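Local coordinates for prolyl-tRNA synthetase (Giardia lamblia ATCC 50803, PDB 3IAL), which probably joins proline to its cognate tRNA at the expense of ATP, by way of a prolyl-adenylate that is bound here, at residues 185-190 with 239-244. Sequence-based numbering, arbitrary orientation.
With PR8 (5'-O-[(R)-hydroxy{[(2S)-pyrrolidin-2-ylcarbonyl]oxy}phosphoryl]adenosine), chain H.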
loop_
_atom_site.group_PDB
_atom_site.type_symbol
_atom_site.label_atom_id
_atom_site.label_comp_id
_atom_site.label_asym_id
_atom_site.label_seq_id
_atom_site.Cartn_x
_atom_site.Cartn_y
_atom_site.Cartn_z
ATOM N N SER B 185 0.957 -18.173 21.601
ATOM C CA SER B 185 2.195 -17.413 21.385
ATOM C C SER B 185 2.034 -16.342 20.291
ATOM O O SER B 185 2.626 -15.256 20.378
ATOM C CB SER B 185 3.353 -18.356 21.030
ATOM O OG SER B 185 4.505 -17.618 20.635
ATOM N N GLN B 186 1.235 -16.641 19.265
ATOM C CA GLN B 186 1.000 -15.668 18.188
ATOM C C GLN B 186 0.344 -14.378 18.698
ATOM O O GLN B 186 0.662 -13.289 18.226
ATOM C CB GLN B 186 0.133 -16.262 17.081
ATOM C CG GLN B 186 0.116 -15.426 15.791
ATOM C CD GLN B 186 1.492 -15.322 15.173
ATOM O OE1 GLN B 186 2.191 -16.320 15.048
ATOM N NE2 GLN B 186 1.906 -14.107 14.828
ATOM N N LEU B 187 -0.589 -14.510 19.635
ATOM C CA LEU B 187 -1.246 -13.342 20.226
ATOM C C LEU B 187 -0.242 -12.361 20.832
ATOM O O LEU B 187 -0.375 -11.151 20.646
ATOM C CB LEU B 187 -2.297 -13.758 21.254
ATOM C CG LEU B 187 -3.728 -13.966 20.734
ATOM C CD1 LEU B 187 -3.801 -14.793 19.457
ATOM C CD2 LEU B 187 -4.584 -14.594 21.825
ATOM N N SER B 188 0.770 -12.876 21.528
ATOM C CA SER B 188 1.842 -12.032 22.061
ATOM C C SER B 188 2.606 -11.329 20.943
ATOM O O SER B 188 2.954 -10.157 21.080
ATOM C CB SER B 188 2.834 -12.850 22.893
ATOM O OG SER B 188 2.179 -13.494 23.965
ATOM N N ASP B 189 2.876 -12.038 19.845
ATOM C CA ASP B 189 3.540 -11.419 18.685
ATOM C C ASP B 189 2.711 -10.265 18.132
ATOM O O ASP B 189 3.256 -9.218 17.795
ATOM C CB ASP B 189 3.819 -12.442 17.572
ATOM C CG ASP B 189 5.006 -13.333 17.882
ATOM O OD1 ASP B 189 5.672 -13.112 18.918
ATOM O OD2 ASP B 189 5.286 -14.250 17.081
ATOM N N TYR B 190 1.398 -10.457 18.045
ATOM C CA TYR B 190 0.505 -9.394 17.590
ATOM C C TYR B 190 0.592 -8.205 18.554
ATOM O O TYR B 190 0.723 -7.068 18.117
ATOM C CB TYR B 190 -0.954 -9.863 17.523
ATOM C CG TYR B 190 -1.321 -10.924 16.493
ATOM C CD1 TYR B 190 -0.793 -10.930 15.208
ATOM C CD2 TYR B 190 -2.272 -11.887 16.802
ATOM C CE1 TYR B 190 -1.184 -11.903 14.274
ATOM C CE2 TYR B 190 -2.660 -12.841 15.891
ATOM C CZ TYR B 190 -2.124 -12.853 14.633
ATOM O OH TYR B 190 -2.557 -13.832 13.757
ATOM N N ALA B 239 -7.619 -1.984 18.643
ATOM C CA ALA B 239 -7.037 -3.226 18.151
ATOM C C ALA B 239 -7.965 -4.361 18.528
ATOM O O ALA B 239 -8.574 -4.334 19.593
ATOM C CB ALA B 239 -5.662 -3.456 18.743
ATOM N N GLY B 240 -8.074 -5.344 17.643
ATOM C CA GLY B 240 -8.781 -6.582 17.934
ATOM C C GLY B 240 -7.888 -7.751 17.606
ATOM O O GLY B 240 -7.447 -7.896 16.464
ATOM N N ILE B 241 -7.608 -8.572 18.611
ATOM C CA ILE B 241 -6.665 -9.678 18.491
ATOM C C ILE B 241 -7.350 -10.952 19.008
ATOM O O ILE B 241 -7.702 -11.037 20.182
ATOM C CB ILE B 241 -5.366 -9.344 19.278
ATOM C CG1 ILE B 241 -4.564 -8.287 18.519
ATOM C CG2 ILE B 241 -4.515 -10.580 19.519
ATOM C CD1 ILE B 241 -3.386 -7.698 19.286
ATOM N N HIS B 242 -7.535 -11.934 18.129
ATOM C CA HIS B 242 -8.439 -13.057 18.402
ATOM C C HIS B 242 -7.828 -14.442 18.249
ATOM O O HIS B 242 -7.068 -14.705 17.320
ATOM C CB HIS B 242 -9.652 -12.949 17.484
ATOM C CG HIS B 242 -10.213 -11.564 17.409
ATOM N ND1 HIS B 242 -11.064 -11.060 18.364
ATOM C CD2 HIS B 242 -10.010 -10.565 16.520
ATOM C CE1 HIS B 242 -11.372 -9.814 18.061
ATOM N NE2 HIS B 242 -10.748 -9.488 16.946
ATOM N N ASN B 243 -8.188 -15.326 19.175
ATOM C CA ASN B 243 -7.879 -16.745 19.079
ATOM C C ASN B 243 -9.165 -17.425 18.627
ATOM O O ASN B 243 -10.139 -17.476 19.372
ATOM C CB ASN B 243 -7.405 -17.291 20.434
ATOM C CG ASN B 243 -6.810 -18.699 20.330
ATOM O OD1 ASN B 243 -7.210 -19.496 19.484
ATOM N ND2 ASN B 243 -5.852 -19.004 21.199
ATOM N N LEU B 244 -9.173 -17.904 17.388
ATOM C CA LEU B 244 -10.370 -18.482 16.783
ATOM C C LEU B 244 -10.506 -19.983 17.060
ATOM O O LEU B 244 -11.503 -20.606 16.674
ATOM C CB LEU B 244 -10.360 -18.218 15.278
ATOM C CG LEU B 244 -10.284 -16.740 14.885
ATOM C CD1 LEU B 244 -10.356 -16.610 13.368
ATOM C CD2 LEU B 244 -11.410 -15.941 15.548
HETATM C C PR8 H . -11.574 -8.371 13.351
HETATM N N PR8 H . -11.080 -9.891 11.539
HETATM O O PR8 H . -12.351 -7.858 12.543
HETATM P P PR8 H . -12.178 -6.616 15.004
HETATM N N1 PR8 H . -14.753 2.046 11.437
HETATM C C2 PR8 H . -13.444 2.112 11.654
HETATM N N3 PR8 H . -12.766 1.110 12.218
HETATM C C4 PR8 H . -13.379 -0.011 12.595
HETATM C C5 PR8 H . -14.752 -0.112 12.393
HETATM C C6 PR8 H . -15.437 0.944 11.798
HETATM N N6 PR8 H . -16.752 0.858 11.589
HETATM N N7 PR8 H . -15.133 -1.302 12.842
HETATM C C8 PR8 H . -14.051 -1.928 13.311
HETATM N N9 PR8 H . -12.975 -1.143 13.172
HETATM C CA PR8 H . -10.717 -9.563 12.928
HETATM C CB PR8 H . -9.257 -9.142 12.917
HETATM C CD PR8 H . -9.841 -9.994 10.776
HETATM C CG PR8 H . -8.935 -8.943 11.429
HETATM C "C1'" PR8 H . -11.586 -1.515 13.593
HETATM O O10 PR8 H . -11.406 -7.987 14.645
HETATM O O1P PR8 H . -13.652 -6.776 15.089
HETATM C "C2'" PR8 H . -11.438 -1.612 15.131
HETATM O "O2'" PR8 H . -10.179 -1.055 15.538
HETATM O O2P PR8 H . -11.577 -6.160 16.422
HETATM C "C3'" PR8 H . -11.370 -3.103 15.367
HETATM O "O3'" PR8 H . -10.686 -3.382 16.591
HETATM C "C4'" PR8 H . -10.492 -3.453 14.179
HETATM O "O4'" PR8 H . -11.233 -2.846 13.096
HETATM C "C5'" PR8 H . -10.397 -4.958 14.058
HETATM O "O5'" PR8 H . -11.689 -5.521 13.932
#
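Ile241 reaches from strand 235-245 toward helix 180-201 and meets Leu187 and Tyr190, its CG2 touching both and its CD1 reaching Tyr190. The CG2 methyl lies 3.7 Å from Leu187 CG and 3.8 Å from Tyr190 CD2, approaching that ring obliquely, while CD1 comes to 3.7 Å from Tyr190 CB. With CG1 anti to the carbonyl carbon (chi1 -73°) and CG2 anti to the backbone N, both branches come against Tyr190 and CG2 alone also meets Leu187. This is the tight part of the contact, wholly apolar and buried. Trp191 and Ile194, further along the helix, also touch Ile241, and the Tyr190 hydroxyl is hydrogen-bonded to Thr269 on the adjoining strand 263-274. Toward Asn243 the fit is looser: Leu187 CD2 comes only to 4.1 Å from Asn243 CB, the two side chains crossing at about a right angle, and the Asn243 amide turns to Tyr222 and Gly245. No hydrogen bond links segments 185-190 and 239-244, whose axes run nearly antiparallel (170°). On the other face of the strand, His242 NE2 donates to PR8 O10 at 2.8 Å, well off straight at 134°, while Ser223 is hydrogen-bonded to ND1 and so helps to fix the ring; Gly240 CA lies 3.2 Å from PR8 O2P. A helix packed behind an antiparallel strand whose front face lines the aminoacyl-adenylate pocket is characteristic of the class II synthetase catalytic core.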